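Local atomic coordinates of probable transcriptional regulator WhiB7 (PDB entry 7KUG), a protein that acts as a probably redox-responsive transcriptional regulator linked to antibiotic resistance, carries a [4Fe-4S] cluster and in its apo form probably binds DNA. Residues W28-D31 / G35-V38; E37-M42 / W63-G68; A54-R59 / E69-G74. The protein carries 2 engineered substitutions. All blocks are in the same frame, centred on the assembly; numbering follows the deposited sequence. Where two conformers were deposited one is given.

Interaction 1: residues W28-D31 / G35-V38; sequences WFAD and GLEV
One flat group carries this contact, the Gly35-Leu36 peptide, and the Ala30 methyl CB lies over its face. The methyl stands almost straight above the plane of the Gly35 carbonyl, with Ala30 CB 3.6 Å from Gly35 C. Gly35 has no side chain, so Ala30 CB also comes within 3.7 Å of Gly35 CA. This is a loop-to-helix contact in the Wbl-type iron-sulfur domain of the WhiB family. The loop 28-31 folds back on the start of helix 33-43, the helix it leads into. Thr32 OG1 is hydrogen-bonded to Gly35 N close by.

The aromatic rings take little part in this packing. Trp28 and Phe29 send their CB atoms away from segment 35-38. The Trp28 indole comes near the cluster and the side chains of Cys20 and Cys43. The Phe29 ring meets Trp63, with planes at about 50°, and packs edge-to-face with a ring of another protein chain.

Leu36 completes the contact. Its CG is anti to its own carbonyl carbon (chi1 -69°), which lets the branch end lean toward the loop. Leu36 CD2 lies 4.0 Å from Ala30 CB. Its closest approach to the loop is to the carbonyl oxygen, with Leu36 CD2 and Ala30 O 3.6 Å apart.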
loop_
_atom_site.group_PDB
_atom_site.type_symbol
_atom_site.label_atom_id
_atom_site.label_comp_id
_atom_site.label_asym_id
_atom_site.label_seq_id
_atom_site.Cartn_x
_atom_site.Cartn_y
_atom_site.Cartn_z
ATOM N N TRP A 28 -7.415 -8.093 0.918
ATOM C CA TRP A 28 -6.044 -8.608 1.187
ATOM C C TRP A 28 -5.499 -7.998 2.484
ATOM O O TRP A 28 -4.376 -8.376 2.881
ATOM C CB TRP A 28 -5.135 -8.398 -0.037
ATOM C CG TRP A 28 -5.396 -9.470 -1.046
ATOM C CD1 TRP A 28 -4.719 -10.643 -1.178
ATOM C CD2 TRP A 28 -6.503 -9.537 -1.969
ATOM N NE1 TRP A 28 -5.312 -11.433 -2.127
ATOM C CE2 TRP A 28 -6.398 -10.777 -2.640
ATOM C CE3 TRP A 28 -7.549 -8.672 -2.310
ATOM C CZ2 TRP A 28 -7.307 -11.173 -3.617
ATOM C CZ3 TRP A 28 -8.451 -9.064 -3.280
ATOM C CH2 TRP A 28 -8.305 -10.287 -3.942
ATOM N N PHE A 29 -6.294 -7.149 3.150
ATOM C CA PHE A 29 -5.940 -6.465 4.421
ATOM C C PHE A 29 -7.141 -6.539 5.364
ATOM O O PHE A 29 -7.488 -5.558 6.048
ATOM C CB PHE A 29 -5.476 -5.035 4.142
ATOM C CG PHE A 29 -4.260 -4.975 3.261
ATOM C CD1 PHE A 29 -4.387 -4.921 1.883
ATOM C CD2 PHE A 29 -2.988 -4.948 3.809
ATOM C CE1 PHE A 29 -3.265 -4.864 1.072
ATOM C CE2 PHE A 29 -1.867 -4.913 2.989
ATOM C CZ PHE A 29 -2.008 -4.858 1.631
ATOM N N ALA A 30 -7.799 -7.696 5.352
ATOM C CA ALA A 30 -9.068 -7.956 6.064
ATOM C C ALA A 30 -8.855 -7.888 7.579
ATOM O O ALA A 30 -7.740 -8.205 8.057
ATOM C CB ALA A 30 -9.636 -9.290 5.651
ATOM N N ASP A 31 -9.912 -7.512 8.306
ATOM C CA ASP A 31 -9.861 -7.231 9.765
ATOM C C ASP A 31 -10.231 -8.491 10.559
ATOM O O ASP A 31 -10.164 -8.428 11.794
ATOM C CB ASP A 31 -10.747 -6.039 10.136
ATOM C CG ASP A 31 -12.193 -6.152 9.681
ATOM O OD1 ASP A 31 -12.675 -7.288 9.526
ATOM O OD2 ASP A 31 -12.827 -5.098 9.479
ATOM N N GLY A 35 -11.751 -13.432 6.853
ATOM C CA GLY A 35 -11.468 -12.549 5.711
ATOM C C GLY A 35 -10.082 -12.816 5.149
ATOM O O GLY A 35 -9.930 -12.836 3.913
ATOM N N LEU A 36 -9.080 -12.983 6.015
ATOM C CA LEU A 36 -7.686 -13.226 5.552
ATOM C C LEU A 36 -7.614 -14.596 4.866
ATOM O O LEU A 36 -6.872 -14.714 3.877
ATOM C CB LEU A 36 -6.714 -13.108 6.733
ATOM C CG LEU A 36 -6.534 -11.692 7.293
ATOM C CD1 LEU A 36 -5.642 -11.708 8.525
ATOM C CD2 LEU A 36 -5.967 -10.747 6.244
ATOM N N GLU A 37 -8.398 -15.575 5.326
ATOM C CA GLU A 37 -8.437 -16.944 4.748
ATOM C C GLU A 37 -8.973 -16.877 3.313
ATOM O O GLU A 37 -8.435 -17.574 2.446
ATOM C CB GLU A 37 -9.316 -17.863 5.594
ATOM C CG GLU A 37 -8.946 -19.327 5.464
ATOM C CD GLU A 37 -9.965 -20.290 6.051
ATOM O OE1 GLU A 37 -9.684 -21.506 6.067
ATOM O OE2 GLU A 37 -11.040 -19.829 6.480
ATOM N N VAL A 38 -10.000 -16.063 3.090
ATOM C CA VAL A 38 -10.545 -15.822 1.721
ATOM C C VAL A 38 -9.416 -15.288 0.824
ATOM O O VAL A 38 -9.192 -15.852 -0.260
ATOM C CB VAL A 38 -11.770 -14.889 1.750
ATOM C CG1 VAL A 38 -12.146 -14.413 0.363
ATOM C CG2 VAL A 38 -12.965 -15.553 2.415
#

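Interaction 2: residues E37-M42 / W63-G68; sequences EVAKTM and WGVWGG. Engineered in segment 37-42: Met42 (natural residue Leu). With SF4 (iron/sulfur cluster), chain E.
This is a helix-to-turn contact close to the centre of the chain. Ala39 and Lys40 of helix 33-43 pack on Val65 and Gly68. Segment 63-68 holds the Gly-Val-Trp-Gly-Gly turn that marks the WhiB family, and strand 65-66 is an outermost strand, within this chain, of the small antiparallel sheet.

Val65 points its CB at the helix and straddles two residues. Its CG1 is anti to the backbone N (chi1 170°) and sits 3.8 Å from Lys40 N. The other branch, CG2, meets the methyl of Ala39, at 3.9 Å from Ala39 CB. Leu36, Cys43 and Ile70 also touch Val65, which is buried.

Lys40 runs its aliphatic chain alongside the Gly68 carbonyl. Lys40 CG is 3.5 Å from Gly68 O, and a bend at chi3 (69°) brings Lys40 CE to 3.3 Å from Gly68 O. The end of the chain then leads away, and NZ forms a long, weak ion pair with Glu69. The two backbones are joined through water 1, which donates to both Lys40 O and Gly68 O. Inside the turn, Trp66 NE1 gives a nearly straight hydrogen bond (168°) to Trp63 O, 2.9 Å away and close to the indole plane. This bond holds the Trp66 ring against the start of its own segment. Val65 O is hydrogen-bonded to a side chain of another protein chain.

Gly67 and Gly68 both have positive phi, which turns the chain past the cofactor. Gly67 lines the cluster pocket, and its CA lies 3.5 Å from sulfur S2 of the iron-sulfur cluster.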
loop_
_atom_site.group_PDB
_atom_site.type_symbol
_atom_site.label_atom_id
_atom_site.label_comp_id
_atom_site.label_asym_id
_atom_site.label_seq_id
_atom_site.Cartn_x
_atom_site.Cartn_y
_atom_site.Cartn_z
ATOM N N GLU A 37 -8.398 -15.575 5.326
ATOM C CA GLU A 37 -8.437 -16.944 4.748
ATOM C C GLU A 37 -8.973 -16.877 3.313
ATOM O O GLU A 37 -8.435 -17.574 2.446
ATOM C CB GLU A 37 -9.316 -17.863 5.594
ATOM C CG GLU A 37 -8.946 -19.327 5.464
ATOM C CD GLU A 37 -9.965 -20.290 6.051
ATOM O OE1 GLU A 37 -9.684 -21.506 6.067
ATOM O OE2 GLU A 37 -11.040 -19.829 6.480
ATOM N N VAL A 38 -10.000 -16.063 3.090
ATOM C CA VAL A 38 -10.545 -15.822 1.721
ATOM C C VAL A 38 -9.416 -15.288 0.824
ATOM O O VAL A 38 -9.192 -15.852 -0.260
ATOM C CB VAL A 38 -11.770 -14.889 1.750
ATOM C CG1 VAL A 38 -12.146 -14.413 0.363
ATOM C CG2 VAL A 38 -12.965 -15.553 2.415
ATOM N N ALA A 39 -8.696 -14.249 1.252
ATOM C CA ALA A 39 -7.621 -13.634 0.442
ATOM C C ALA A 39 -6.537 -14.679 0.156
ATOM O O ALA A 39 -6.074 -14.766 -0.998
ATOM C CB ALA A 39 -7.056 -12.419 1.142
ATOM N N LYS A 40 -6.134 -15.447 1.169
ATOM C CA LYS A 40 -5.123 -16.521 0.991
ATOM C C LYS A 40 -5.590 -17.478 -0.112
ATOM O O LYS A 40 -4.745 -17.938 -0.909
ATOM C CB LYS A 40 -4.903 -17.293 2.287
ATOM C CG LYS A 40 -4.024 -16.594 3.308
ATOM C CD LYS A 40 -3.798 -17.436 4.526
ATOM C CE LYS A 40 -2.943 -18.648 4.251
ATOM N NZ LYS A 40 -2.534 -19.294 5.519
ATOM N N THR A 41 -6.884 -17.784 -0.165
ATOM C CA THR A 41 -7.415 -18.777 -1.123
ATOM C C THR A 41 -7.395 -18.166 -2.525
ATOM O O THR A 41 -7.046 -18.872 -3.498
ATOM C CB THR A 41 -8.810 -19.254 -0.706
ATOM O OG1 THR A 41 -8.676 -19.844 0.585
ATOM C CG2 THR A 41 -9.405 -20.261 -1.665
HETATM N N MSE A 42 -7.725 -16.884 -2.637
HETATM C CA MSE A 42 -7.697 -16.176 -3.940
HETATM C C MSE A 42 -6.304 -16.308 -4.560
HETATM O O MSE A 42 -6.226 -16.510 -5.768
HETATM C CB MSE A 42 -8.036 -14.694 -3.774
HETATM C CG MSE A 42 -9.426 -14.446 -3.273
HETATM SE SE MSE A 42 -10.785 -14.736 -4.621
HETATM C CE MSE A 42 -10.689 -13.020 -5.579
ATOM N N TRP A 63 1.997 -6.220 7.085
ATOM C CA TRP A 63 0.665 -6.855 7.198
ATOM C C TRP A 63 0.148 -7.183 5.806
ATOM O O TRP A 63 0.826 -6.849 4.833
ATOM C CB TRP A 63 -0.324 -6.004 8.013
ATOM C CG TRP A 63 -0.954 -4.833 7.313
ATOM C CD1 TRP A 63 -0.401 -4.027 6.366
ATOM C CD2 TRP A 63 -2.266 -4.301 7.570
ATOM N NE1 TRP A 63 -1.284 -3.048 5.996
ATOM C CE2 TRP A 63 -2.436 -3.191 6.719
ATOM C CE3 TRP A 63 -3.320 -4.665 8.419
ATOM C CZ2 TRP A 63 -3.609 -2.435 6.706
ATOM C CZ3 TRP A 63 -4.484 -3.925 8.396
ATOM C CH2 TRP A 63 -4.622 -2.827 7.550
ATOM N N GLY A 64 -1.005 -7.846 5.770
ATOM C CA GLY A 64 -1.739 -8.146 4.537
ATOM C C GLY A 64 -1.397 -9.535 4.026
ATOM O O GLY A 64 -0.465 -10.206 4.564
ATOM N N VAL A 65 -2.128 -9.958 3.005
ATOM C CA VAL A 65 -1.906 -11.270 2.344
ATOM C C VAL A 65 -1.109 -11.020 1.071
ATOM O O VAL A 65 -1.527 -10.234 0.213
ATOM C CB VAL A 65 -3.224 -12.020 2.103
ATOM C CG1 VAL A 65 -3.020 -13.240 1.212
ATOM C CG2 VAL A 65 -3.851 -12.412 3.435
ATOM N N TRP A 66 0.020 -11.696 0.963
ATOM C CA TRP A 66 0.935 -11.595 -0.185
ATOM C C TRP A 66 1.332 -13.030 -0.523
ATOM O O TRP A 66 1.678 -13.749 0.418
ATOM C CB TRP A 66 2.178 -10.761 0.152
ATOM C CG TRP A 66 1.924 -9.417 0.743
ATOM C CD1 TRP A 66 1.541 -9.161 2.027
ATOM C CD2 TRP A 66 2.068 -8.141 0.096
ATOM N NE1 TRP A 66 1.427 -7.814 2.218
ATOM C CE2 TRP A 66 1.746 -7.163 1.060
ATOM C CE3 TRP A 66 2.446 -7.731 -1.184
ATOM C CZ2 TRP A 66 1.780 -5.796 0.768
ATOM C CZ3 TRP A 66 2.494 -6.384 -1.469
ATOM C CH2 TRP A 66 2.155 -5.436 -0.505
ATOM N N GLY A 67 1.302 -13.406 -1.804
ATOM C CA GLY A 67 1.723 -14.747 -2.237
ATOM C C GLY A 67 0.977 -15.830 -1.474
ATOM O O GLY A 67 1.567 -16.892 -1.227
ATOM N N GLY A 68 -0.266 -15.539 -1.059
ATOM C CA GLY A 68 -1.166 -16.490 -0.383
ATOM C C GLY A 68 -0.758 -16.756 1.048
ATOM O O GLY A 68 -1.208 -17.764 1.608
HETATM FE FE1 SF4 E . -0.973 -12.808 -6.863
HETATM FE FE2 SF4 E . -2.071 -10.562 -5.823
HETATM FE FE3 SF4 E . 0.369 -11.470 -4.944
HETATM FE FE4 SF4 E . -1.937 -12.840 -4.312
HETATM S S1 SF4 E . -1.349 -10.756 -3.794
HETATM S S2 SF4 E . -0.042 -13.646 -5.041
HETATM S S3 SF4 E . -3.064 -12.547 -6.150
HETATM S S4 SF4 E . -0.176 -10.763 -6.907
HETATM O O HOH W 1 -2.659 -19.492 0.141
#

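Interaction 3: residues A54-R59 / E69-G74; sequences AAALQR and EIFDQG
Water 2 is held by two backbone carbonyls, Leu57 O on the helix and Gly74 O after the strand. It donates to both, at 2.7 Å from Leu57 O and 2.7 Å from Gly74 O. The two acceptors could not bond to each other directly, so the water supplies the protons that join them. Gly74 has a positive phi (79°), in keeping with the turn that follows strand 69-72.

Beside this polar bridge the contact is apolar. Phe71 reaches from the strand to the helix and is buried. Its CG is anti to the carbonyl carbon (chi1 -81°), and the ring end comes up against the backbone of helix 49-59. Phe71 CZ is 3.5 Å from Ala56 CB, and the methyl approaches the ring obliquely. Phe71 CE2 lies 3.6 Å from Ala56 O. Leu57 N and Leu57 CA sit at the edge of the ring, near its plane. The rim of the phenyl group is thus pressed into the Ala56-Leu57 peptide region.

The side chain of Leu57 crosses that of Phe71 at about a right angle. Leu57 CD2 is 3.8 Å from Phe71 CE2 and also 3.8 Å from Gly74 O. The leucine branch thus touches both the ring and the turn, on the more exposed side of the contact.

At the end of the helix, Arg59 NE makes a salt bridge with Glu61. Phe71 packs edge-to-face with Trp66 of strand 65-66, while Ile76 of strand 75-76 touches both Phe71 and Leu57. Helix 49-59 thus lies against one side of the three-stranded antiparallel sheet, with Phe71 of the middle strand between them.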
loop_
_atom_site.group_PDB
_atom_site.type_symbol
_atom_site.label_atom_id
_atom_site.label_comp_id
_atom_site.label_asym_id
_atom_site.label_seq_id
_atom_site.Cartn_x
_atom_site.Cartn_y
_atom_site.Cartn_z
ATOM N N ALA A 54 8.019 -13.940 -2.419
ATOM C CA ALA A 54 9.469 -13.687 -2.271
ATOM C C ALA A 54 9.678 -12.184 -2.077
ATOM O O ALA A 54 10.459 -11.791 -1.173
ATOM C CB ALA A 54 10.222 -14.211 -3.473
ATOM N N ALA A 55 9.015 -11.369 -2.896
ATOM C CA ALA A 55 9.203 -9.899 -2.928
ATOM C C ALA A 55 8.662 -9.302 -1.631
ATOM O O ALA A 55 9.310 -8.406 -1.062
ATOM C CB ALA A 55 8.533 -9.300 -4.138
ATOM N N ALA A 56 7.530 -9.804 -1.127
ATOM C CA ALA A 56 6.927 -9.273 0.117
ATOM C C ALA A 56 7.839 -9.601 1.307
ATOM O O ALA A 56 7.964 -8.777 2.222
ATOM C CB ALA A 56 5.532 -9.816 0.295
ATOM N N LEU A 57 8.485 -10.767 1.283
ATOM C CA LEU A 57 9.458 -11.156 2.338
ATOM C C LEU A 57 10.670 -10.223 2.272
ATOM O O LEU A 57 11.156 -9.824 3.332
ATOM C CB LEU A 57 9.858 -12.623 2.144
ATOM C CG LEU A 57 8.832 -13.644 2.625
ATOM C CD1 LEU A 57 9.184 -15.040 2.130
ATOM C CD2 LEU A 57 8.727 -13.616 4.137
ATOM N N GLN A 58 11.155 -9.929 1.065
ATOM C CA GLN A 58 12.349 -9.069 0.840
ATOM C C GLN A 58 12.036 -7.673 1.383
ATOM O O GLN A 58 12.886 -7.088 2.071
ATOM C CB GLN A 58 12.722 -9.053 -0.643
ATOM C CG GLN A 58 14.169 -8.666 -0.905
ATOM C CD GLN A 58 14.330 -7.220 -1.308
ATOM O OE1 GLN A 58 13.515 -6.665 -2.044
ATOM N NE2 GLN A 58 15.402 -6.597 -0.838
ATOM N N ARG A 59 10.828 -7.176 1.131
ATOM C CA ARG A 59 10.410 -5.817 1.568
ATOM C C ARG A 59 10.000 -5.832 3.045
ATOM O O ARG A 59 9.819 -4.738 3.610
ATOM C CB ARG A 59 9.273 -5.296 0.691
ATOM C CG ARG A 59 9.681 -4.992 -0.741
ATOM C CD ARG A 59 8.601 -4.230 -1.475
ATOM N NE ARG A 59 7.302 -4.862 -1.322
ATOM C CZ ARG A 59 6.822 -5.816 -2.113
ATOM N NH1 ARG A 59 7.531 -6.250 -3.146
ATOM N NH2 ARG A 59 5.624 -6.324 -1.869
ATOM N N GLU A 69 0.049 -15.881 1.642
ATOM C CA GLU A 69 0.423 -15.974 3.077
ATOM C C GLU A 69 0.056 -14.677 3.822
ATOM O O GLU A 69 0.165 -13.579 3.242
ATOM C CB GLU A 69 1.917 -16.266 3.221
ATOM C CG GLU A 69 2.343 -17.599 2.610
ATOM C CD GLU A 69 1.720 -18.838 3.233
ATOM O OE1 GLU A 69 1.232 -18.765 4.386
ATOM O OE2 GLU A 69 1.759 -19.896 2.564
ATOM N N ILE A 70 -0.308 -14.793 5.098
ATOM C CA ILE A 70 -0.535 -13.620 5.981
ATOM C C ILE A 70 0.811 -13.127 6.502
ATOM O O ILE A 70 1.565 -13.936 7.068
ATOM C CB ILE A 70 -1.482 -13.970 7.139
ATOM C CG1 ILE A 70 -2.865 -14.355 6.609
ATOM C CG2 ILE A 70 -1.538 -12.845 8.164
ATOM C CD1 ILE A 70 -3.620 -15.265 7.537
ATOM N N PHE A 71 1.054 -11.822 6.381
ATOM C CA PHE A 71 2.277 -11.173 6.909
ATOM C C PHE A 71 2.001 -10.454 8.222
ATOM O O PHE A 71 0.902 -9.924 8.452
ATOM C CB PHE A 71 2.848 -10.213 5.874
ATOM C CG PHE A 71 3.670 -10.898 4.813
ATOM C CD1 PHE A 71 3.079 -11.790 3.936
ATOM C CD2 PHE A 71 5.027 -10.643 4.692
ATOM C CE1 PHE A 71 3.840 -12.431 2.971
ATOM C CE2 PHE A 71 5.786 -11.276 3.721
ATOM C CZ PHE A 71 5.187 -12.156 2.850
ATOM N N ASP A 72 3.033 -10.439 9.071
ATOM C CA ASP A 72 3.039 -9.727 10.367
ATOM C C ASP A 72 4.485 -9.283 10.616
ATOM O O ASP A 72 5.326 -10.150 10.865
ATOM C CB ASP A 72 2.496 -10.630 11.473
ATOM C CG ASP A 72 2.420 -9.960 12.832
ATOM O OD1 ASP A 72 2.642 -8.720 12.881
ATOM O OD2 ASP A 72 2.143 -10.673 13.822
ATOM N N GLN A 73 4.772 -7.989 10.474
ATOM C CA GLN A 73 6.125 -7.405 10.655
ATOM C C GLN A 73 7.152 -8.147 9.797
ATOM O O GLN A 73 8.251 -8.410 10.301
ATOM C CB GLN A 73 6.524 -7.486 12.127
ATOM C CG GLN A 73 5.468 -6.905 13.049
ATOM C CD GLN A 73 5.372 -5.404 12.926
ATOM O OE1 GLN A 73 6.253 -4.748 12.369
ATOM N NE2 GLN A 73 4.304 -4.852 13.481
ATOM N N GLY A 74 6.811 -8.465 8.548
ATOM C CA GLY A 74 7.719 -9.123 7.588
ATOM C C GLY A 74 7.844 -10.620 7.824
ATOM O O GLY A 74 8.589 -11.253 7.056
HETATM O O HOH W 2 10.830 -10.352 5.910
#

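In the fold
Interactions 1 and 2 share helix 33-43 and touch each other: Trp28 O is a probable hydrogen-bond partner of Val65 N. Interaction 3 uses the other helix, 49-59, and meets interaction 2 through the sheet, where strands 65-66 and 69-72 are neighbours. Interaction 2 is the most central and holds the cluster pocket residue Gly67. Interactions 1 and 3 lie farther out, and all three are only partly buried. Their chemistry differs with place. Interaction 1 is local packing of an alanine methyl on a glycine peptide and of a leucine branch beside the loop backbone. Interactions 2 and 3 each pair a buried side chain with a water between a helix carbonyl and a glycine carbonyl.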